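Local coordinates for protein glucose-6-phosphate 1-dehydrogenase (Kluyveromyces lactis, PDB 7E6I) that catalyses the NADP-dependent oxidation of glucose 6-phosphate to 6-phosphogluconolactone, the rate-limiting first step of the oxidative pentose-phosphate pathway, at residues I45-S50 with A88-S93; V149-P154 with L178-H183. All blocks are in the same frame, centred on the assembly; numbering follows the deposited sequence.

Both contacts belong to one six-stranded parallel sheet of the Rossmann domain, at its two ends. Contact 1 joins the C-terminal end of strand 43-48 to the chain leaving edge strand 84-88, and holds R49, a probable NADP+ ligand. Contact 2 pairs strand 146-152 with the other edge strand, 178-181, and carries K153 and H183 to the bound glucose 6-phosphate. Strands 10-14 and 117-122 lie between them, so the two do not touch: their centres are 20 Å apart and their nearest atoms about 12 Å. K153, which is also expected to meet NADP+, probably connects the cofactor and sugar sites at the C-terminal ends of the strands.

Contact 1 (I45-S50 with A88-S93); sequences IGYARS and AGPYDS
Y47 and Y91 meet where two neighbouring parallel strands of the Rossmann fold run out, beside the probable NADP+ site. The two side chains come from opposite directions and pass each other, with ring planes 36° apart, so the pair is oblique, and Y47 CD1 lies 3.8 Å from Y91 CE1. With CG anti to its backbone N (chi1 -176°), Y47 extends to the P90 carbonyl, where its OH donates to P90 O at 2.6 Å, from above the carbonyl plane. R49, probably a cofactor ligand, folds back at chi2 and chi3 and runs obliquely alongside the CE2 edge of Y91, bringing R49 CD to 3.4 Å from Y91 CE2. Y91 also lies close to G15 of the presumed cofactor loop and packs on I128 and V132 of helix 126-139. Were Y91 a serine, the ring between Y47 and R49 would be gone, which would probably open a gap beside Y47 and let the R49 side chain turn more freely. Strand pairing ends at A48 and A88, where G89 N donates to A48 O at 3.0 Å. One residue further on, R49 CA makes a CA-H...O contact with G89 O, 3.3 Å away.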
loop_
_atom_site.group_PDB
_atom_site.type_symbol
_atom_site.label_atom_id
_atom_site.label_comp_id
_atom_site.label_asym_id
_atom_site.label_seq_id
_atom_site.Cartn_x
_atom_site.Cartn_y
_atom_site.Cartn_z
ATOM N N ILE A 45 7.930 -1.072 -23.823
ATOM C CA ILE A 45 8.089 0.236 -24.461
ATOM C C ILE A 45 7.999 1.328 -23.399
ATOM O O ILE A 45 6.975 1.444 -22.707
ATOM C CB ILE A 45 7.023 0.481 -25.536
ATOM C CG1 ILE A 45 7.037 -0.605 -26.605
ATOM C CG2 ILE A 45 7.216 1.840 -26.151
ATOM C CD1 ILE A 45 5.877 -0.479 -27.567
ATOM N N GLY A 46 9.034 2.153 -23.305
ATOM C CA GLY A 46 9.022 3.304 -22.436
ATOM C C GLY A 46 8.715 4.562 -23.223
ATOM O O GLY A 46 9.398 4.873 -24.194
ATOM N N TYR A 47 7.692 5.291 -22.785
ATOM C CA TYR A 47 7.227 6.508 -23.441
ATOM C C TYR A 47 7.371 7.687 -22.485
ATOM O O TYR A 47 6.992 7.588 -21.313
ATOM C CB TYR A 47 5.760 6.337 -23.886
ATOM C CG TYR A 47 5.120 7.466 -24.682
ATOM C CD1 TYR A 47 4.848 8.695 -24.098
ATOM C CD2 TYR A 47 4.733 7.276 -26.002
ATOM C CE1 TYR A 47 4.245 9.713 -24.820
ATOM C CE2 TYR A 47 4.129 8.288 -26.730
ATOM C CZ TYR A 47 3.887 9.501 -26.137
ATOM O OH TYR A 47 3.288 10.510 -26.863
ATOM N N ALA A 48 7.920 8.798 -22.991
ATOM C CA ALA A 48 8.021 10.063 -22.260
ATOM C C ALA A 48 8.325 11.183 -23.259
ATOM O O ALA A 48 8.574 10.936 -24.442
ATOM C CB ALA A 48 9.080 10.005 -21.152
ATOM N N ARG A 49 8.280 12.429 -22.769
ATOM C CA ARG A 49 8.438 13.584 -23.652
ATOM C C ARG A 49 9.883 13.760 -24.104
ATOM O O ARG A 49 10.130 14.088 -25.269
ATOM C CB ARG A 49 7.936 14.861 -22.967
ATOM C CG ARG A 49 6.608 14.694 -22.204
ATOM C CD ARG A 49 6.535 15.445 -20.844
ATOM N NE ARG A 49 7.736 15.347 -20.012
ATOM C CZ ARG A 49 8.121 14.286 -19.285
ATOM N NH1 ARG A 49 7.404 13.158 -19.298
ATOM N NH2 ARG A 49 9.232 14.306 -18.579
ATOM N N SER A 50 10.845 13.553 -23.205
ATOM C CA SER A 50 12.250 13.747 -23.544
ATOM C C SER A 50 12.651 12.844 -24.702
ATOM O O SER A 50 12.010 11.837 -25.001
ATOM C CB SER A 50 13.168 13.439 -22.362
ATOM O OG SER A 50 12.990 14.353 -21.299
ATOM N N ALA A 88 9.563 8.587 -27.920
ATOM C CA ALA A 88 9.371 9.925 -27.381
ATOM C C ALA A 88 8.133 10.580 -27.982
ATOM O O ALA A 88 7.756 10.318 -29.130
ATOM C CB ALA A 88 10.597 10.799 -27.647
ATOM N N GLY A 89 7.512 11.452 -27.200
ATOM C CA GLY A 89 6.337 12.147 -27.652
ATOM C C GLY A 89 5.638 12.839 -26.509
ATOM O O GLY A 89 5.848 12.518 -25.335
ATOM N N PRO A 90 4.795 13.814 -26.829
ATOM C CA PRO A 90 4.047 14.511 -25.783
ATOM C C PRO A 90 2.901 13.654 -25.276
ATOM O O PRO A 90 2.392 12.774 -25.975
ATOM C CB PRO A 90 3.533 15.766 -26.498
ATOM C CG PRO A 90 3.412 15.356 -27.933
ATOM C CD PRO A 90 4.437 14.282 -28.183
ATOM N N TYR A 91 2.517 13.901 -24.023
ATOM C CA TYR A 91 1.295 13.287 -23.509
ATOM C C TYR A 91 0.056 14.033 -23.980
ATOM O O TYR A 91 -1.047 13.472 -23.949
ATOM C CB TYR A 91 1.307 13.239 -21.975
ATOM C CG TYR A 91 2.562 12.651 -21.360
ATOM C CD1 TYR A 91 2.929 11.331 -21.607
ATOM C CD2 TYR A 91 3.366 13.409 -20.522
ATOM C CE1 TYR A 91 4.080 10.789 -21.048
ATOM C CE2 TYR A 91 4.511 12.880 -19.953
ATOM C CZ TYR A 91 4.871 11.573 -20.224
ATOM O OH TYR A 91 6.016 11.051 -19.661
ATOM N N ASP A 92 0.245 15.264 -24.458
ATOM C CA ASP A 92 -0.777 16.262 -24.737
ATOM C C ASP A 92 -1.396 16.144 -26.125
ATOM O O ASP A 92 -2.382 16.837 -26.401
ATOM C CB ASP A 92 -0.144 17.652 -24.603
ATOM C CG ASP A 92 -1.045 18.641 -23.927
ATOM O OD1 ASP A 92 -0.778 18.987 -22.758
ATOM O OD2 ASP A 92 -2.016 19.089 -24.573
ATOM N N SER A 93 -0.838 15.317 -27.009
ATOM C CA SER A 93 -1.149 15.421 -28.426
ATOM C C SER A 93 -1.120 14.047 -29.079
ATOM O O SER A 93 -0.329 13.179 -28.704
ATOM C CB SER A 93 -0.165 16.360 -29.136
ATOM O OG SER A 93 -0.761 16.964 -30.272
#

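Contact 2 (V149-P154 with L178-H183); sequences VIVEKP and LFRIDH. With BG6 (6-O-phosphono-beta-D-glucopyranose), chain B.
V149-E152 and L178-I181 run parallel in register, their axes 4.6 Å apart at an angle of 23°, with the backbone hydrogen bonds from F179 N to V149 O, V151 N to F179 O, I181 N to V151 O and K153 N to I181 O. They are the two strands of a beta-alpha-beta unit, connected through helix 159-169. On one face of the sheet, V149 and L178 run alongside each other, V149 CG1 3.9 Å from L178 CD1, and V151 accompanies R180 in the same manner. The guanidinium of R180 goes on to a salt bridge with E175. On the other face, I181 is wedged between two neighbours: its CD1 meets I150 CG2 at 3.5 Å, while its CG2 touches E152 CG at 3.8 Å. F179 turns its ring off towards H427, on which it stacks.

Beyond the strands the chains reach the substrate. K153 CG sits between the backbone N and the carbonyl carbon (chi1 75°), and after a bend at chi2 the chain extends until NZ donates to O1 of the sugar at 2.9 Å; D240 O is a second partner of NZ. The peptide from K153 to P154 is cis. H183 approaches by its ring edge, and NE2 gives O3P of the phosphate a nearly straight bond of 2.7 Å (168°). D182 OD1 is hydrogen-bonded to ND1 of H245, the likely proton acceptor. From just beyond adjacent strands, H183 grips the phosphate and K153 the anomeric hydroxyl, alongside other pocket residues such as K187 and D240, which probably helps fix C1, the carbon to be oxidised, for hydride transfer.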
loop_
_atom_site.group_PDB
_atom_site.type_symbol
_atom_site.label_atom_id
_atom_site.label_comp_id
_atom_site.label_asym_id
_atom_site.label_seq_id
_atom_site.Cartn_x
_atom_site.Cartn_y
_atom_site.Cartn_z
ATOM N N VAL A 149 -4.908 -0.603 -17.807
ATOM C CA VAL A 149 -4.049 0.505 -17.414
ATOM C C VAL A 149 -3.869 0.481 -15.898
ATOM O O VAL A 149 -4.831 0.296 -15.148
ATOM C CB VAL A 149 -4.570 1.866 -17.924
ATOM C CG1 VAL A 149 -5.999 1.768 -18.455
ATOM C CG2 VAL A 149 -4.425 2.953 -16.862
ATOM N N ILE A 150 -2.620 0.629 -15.464
ATOM C CA ILE A 150 -2.259 0.721 -14.060
ATOM C C ILE A 150 -2.027 2.184 -13.720
ATOM O O ILE A 150 -1.263 2.876 -14.406
ATOM C CB ILE A 150 -1.000 -0.106 -13.758
ATOM C CG1 ILE A 150 -1.270 -1.594 -13.937
ATOM C CG2 ILE A 150 -0.513 0.170 -12.356
ATOM C CD1 ILE A 150 -0.002 -2.395 -14.104
ATOM N N VAL A 151 -2.685 2.659 -12.664
ATOM C CA VAL A 151 -2.363 3.936 -12.052
ATOM C C VAL A 151 -2.157 3.710 -10.565
ATOM O O VAL A 151 -2.696 2.775 -9.966
ATOM C CB VAL A 151 -3.439 5.018 -12.289
ATOM C CG1 VAL A 151 -3.180 5.726 -13.610
ATOM C CG2 VAL A 151 -4.829 4.420 -12.252
ATOM N N GLU A 152 -1.373 4.600 -9.972
ATOM C CA GLU A 152 -0.907 4.462 -8.606
ATOM C C GLU A 152 -1.409 5.632 -7.770
ATOM O O GLU A 152 -1.594 6.740 -8.280
ATOM C CB GLU A 152 0.618 4.407 -8.586
ATOM C CG GLU A 152 1.204 4.060 -7.251
ATOM C CD GLU A 152 2.654 3.641 -7.353
ATOM O OE1 GLU A 152 3.151 3.385 -8.496
ATOM O OE2 GLU A 152 3.285 3.569 -6.270
ATOM N N LYS A 153 -1.636 5.380 -6.481
ATOM C CA LYS A 153 -2.118 6.434 -5.608
ATOM C C LYS A 153 -1.067 7.543 -5.519
ATOM O O LYS A 153 0.128 7.287 -5.679
ATOM C CB LYS A 153 -2.442 5.872 -4.219
ATOM C CG LYS A 153 -1.226 5.556 -3.350
ATOM C CD LYS A 153 -0.963 6.653 -2.313
ATOM C CE LYS A 153 0.090 6.220 -1.264
ATOM N NZ LYS A 153 0.779 7.385 -0.593
ATOM N N PRO A 154 -1.479 8.792 -5.242
ATOM C CA PRO A 154 -2.804 9.262 -4.827
ATOM C C PRO A 154 -3.796 9.491 -5.968
ATOM O O PRO A 154 -3.413 9.909 -7.065
ATOM C CB PRO A 154 -2.479 10.586 -4.137
ATOM C CG PRO A 154 -1.346 11.114 -4.942
ATOM C CD PRO A 154 -0.557 9.923 -5.434
ATOM N N LEU A 178 -9.134 -0.943 -15.285
ATOM C CA LEU A 178 -8.384 -0.078 -14.380
ATOM C C LEU A 178 -7.742 -0.889 -13.257
ATOM O O LEU A 178 -8.402 -1.719 -12.624
ATOM C CB LEU A 178 -9.332 0.963 -13.790
ATOM C CG LEU A 178 -9.148 2.434 -14.130
ATOM C CD1 LEU A 178 -8.158 2.622 -15.280
ATOM C CD2 LEU A 178 -10.500 3.057 -14.419
ATOM N N PHE A 179 -6.464 -0.642 -12.992
ATOM C CA PHE A 179 -5.764 -1.317 -11.896
ATOM C C PHE A 179 -5.109 -0.249 -11.022
ATOM O O PHE A 179 -3.979 0.176 -11.293
ATOM C CB PHE A 179 -4.755 -2.311 -12.426
ATOM C CG PHE A 179 -5.371 -3.571 -12.974
ATOM C CD1 PHE A 179 -6.015 -3.566 -14.204
ATOM C CD2 PHE A 179 -5.319 -4.764 -12.247
ATOM C CE1 PHE A 179 -6.582 -4.726 -14.706
ATOM C CE2 PHE A 179 -5.883 -5.924 -12.736
ATOM C CZ PHE A 179 -6.511 -5.912 -13.971
ATOM N N ARG A 180 -5.827 0.184 -9.982
ATOM C CA ARG A 180 -5.359 1.231 -9.080
ATOM C C ARG A 180 -4.505 0.620 -7.982
ATOM O O ARG A 180 -4.951 -0.268 -7.253
ATOM C CB ARG A 180 -6.529 1.987 -8.451
ATOM C CG ARG A 180 -7.349 2.848 -9.395
ATOM C CD ARG A 180 -8.412 3.608 -8.609
ATOM N NE ARG A 180 -9.521 4.072 -9.434
ATOM C CZ ARG A 180 -10.488 3.288 -9.911
ATOM N NH1 ARG A 180 -10.490 1.995 -9.641
ATOM N NH2 ARG A 180 -11.468 3.799 -10.654
ATOM N N ILE A 181 -3.301 1.130 -7.836
ATOM C CA ILE A 181 -2.304 0.538 -6.966
ATOM C C ILE A 181 -2.251 1.283 -5.641
ATOM O O ILE A 181 -2.123 2.519 -5.605
ATOM C CB ILE A 181 -0.924 0.528 -7.639
ATOM C CG1 ILE A 181 -0.822 -0.660 -8.592
ATOM C CG2 ILE A 181 0.191 0.485 -6.576
ATOM C CD1 ILE A 181 0.577 -0.856 -9.144
ATOM N N ASP A 182 -2.378 0.517 -4.553
ATOM C CA ASP A 182 -1.824 0.830 -3.238
ATOM C C ASP A 182 -0.760 -0.236 -2.999
ATOM O O ASP A 182 -1.084 -1.426 -2.895
ATOM C CB ASP A 182 -2.922 0.800 -2.175
ATOM C CG ASP A 182 -2.431 1.212 -0.794
ATOM O OD1 ASP A 182 -1.359 0.720 -0.348
ATOM O OD2 ASP A 182 -3.141 2.018 -0.142
ATOM N N HIS A 183 0.517 0.163 -2.961
ATOM C CA HIS A 183 1.562 -0.861 -3.044
ATOM C C HIS A 183 1.621 -1.751 -1.803
ATOM O O HIS A 183 2.175 -2.849 -1.880
ATOM C CB HIS A 183 2.931 -0.227 -3.333
ATOM C CG HIS A 183 3.618 0.354 -2.130
ATOM N ND1 HIS A 183 3.382 1.640 -1.678
ATOM C CD2 HIS A 183 4.562 -0.167 -1.305
ATOM C CE1 HIS A 183 4.135 1.875 -0.616
ATOM N NE2 HIS A 183 4.864 0.797 -0.371
HETATM C C1 BG6 B . 4.483 6.253 0.581
HETATM C C2 BG6 B . 4.549 7.504 1.456
HETATM O O1 BG6 B . 3.232 6.007 0.074
HETATM O O5 BG6 B . 4.863 5.059 1.406
HETATM C C3 BG6 B . 5.893 7.667 2.076
HETATM O O2 BG6 B . 4.220 8.682 0.708
HETATM C C4 BG6 B . 6.252 6.479 2.908
HETATM O O3 BG6 B . 5.909 8.829 2.948
HETATM C C5 BG6 B . 6.176 5.198 2.075
HETATM O O4 BG6 B . 7.569 6.672 3.437
HETATM C C6 BG6 B . 6.356 3.948 2.891
HETATM O O6 BG6 B . 6.252 2.841 2.015
HETATM P P BG6 B . 7.147 1.486 2.361
HETATM O O1P BG6 B . 6.745 1.199 3.795
HETATM O O2P BG6 B . 8.608 1.821 2.215
HETATM O O3P BG6 B . 6.839 0.312 1.434
#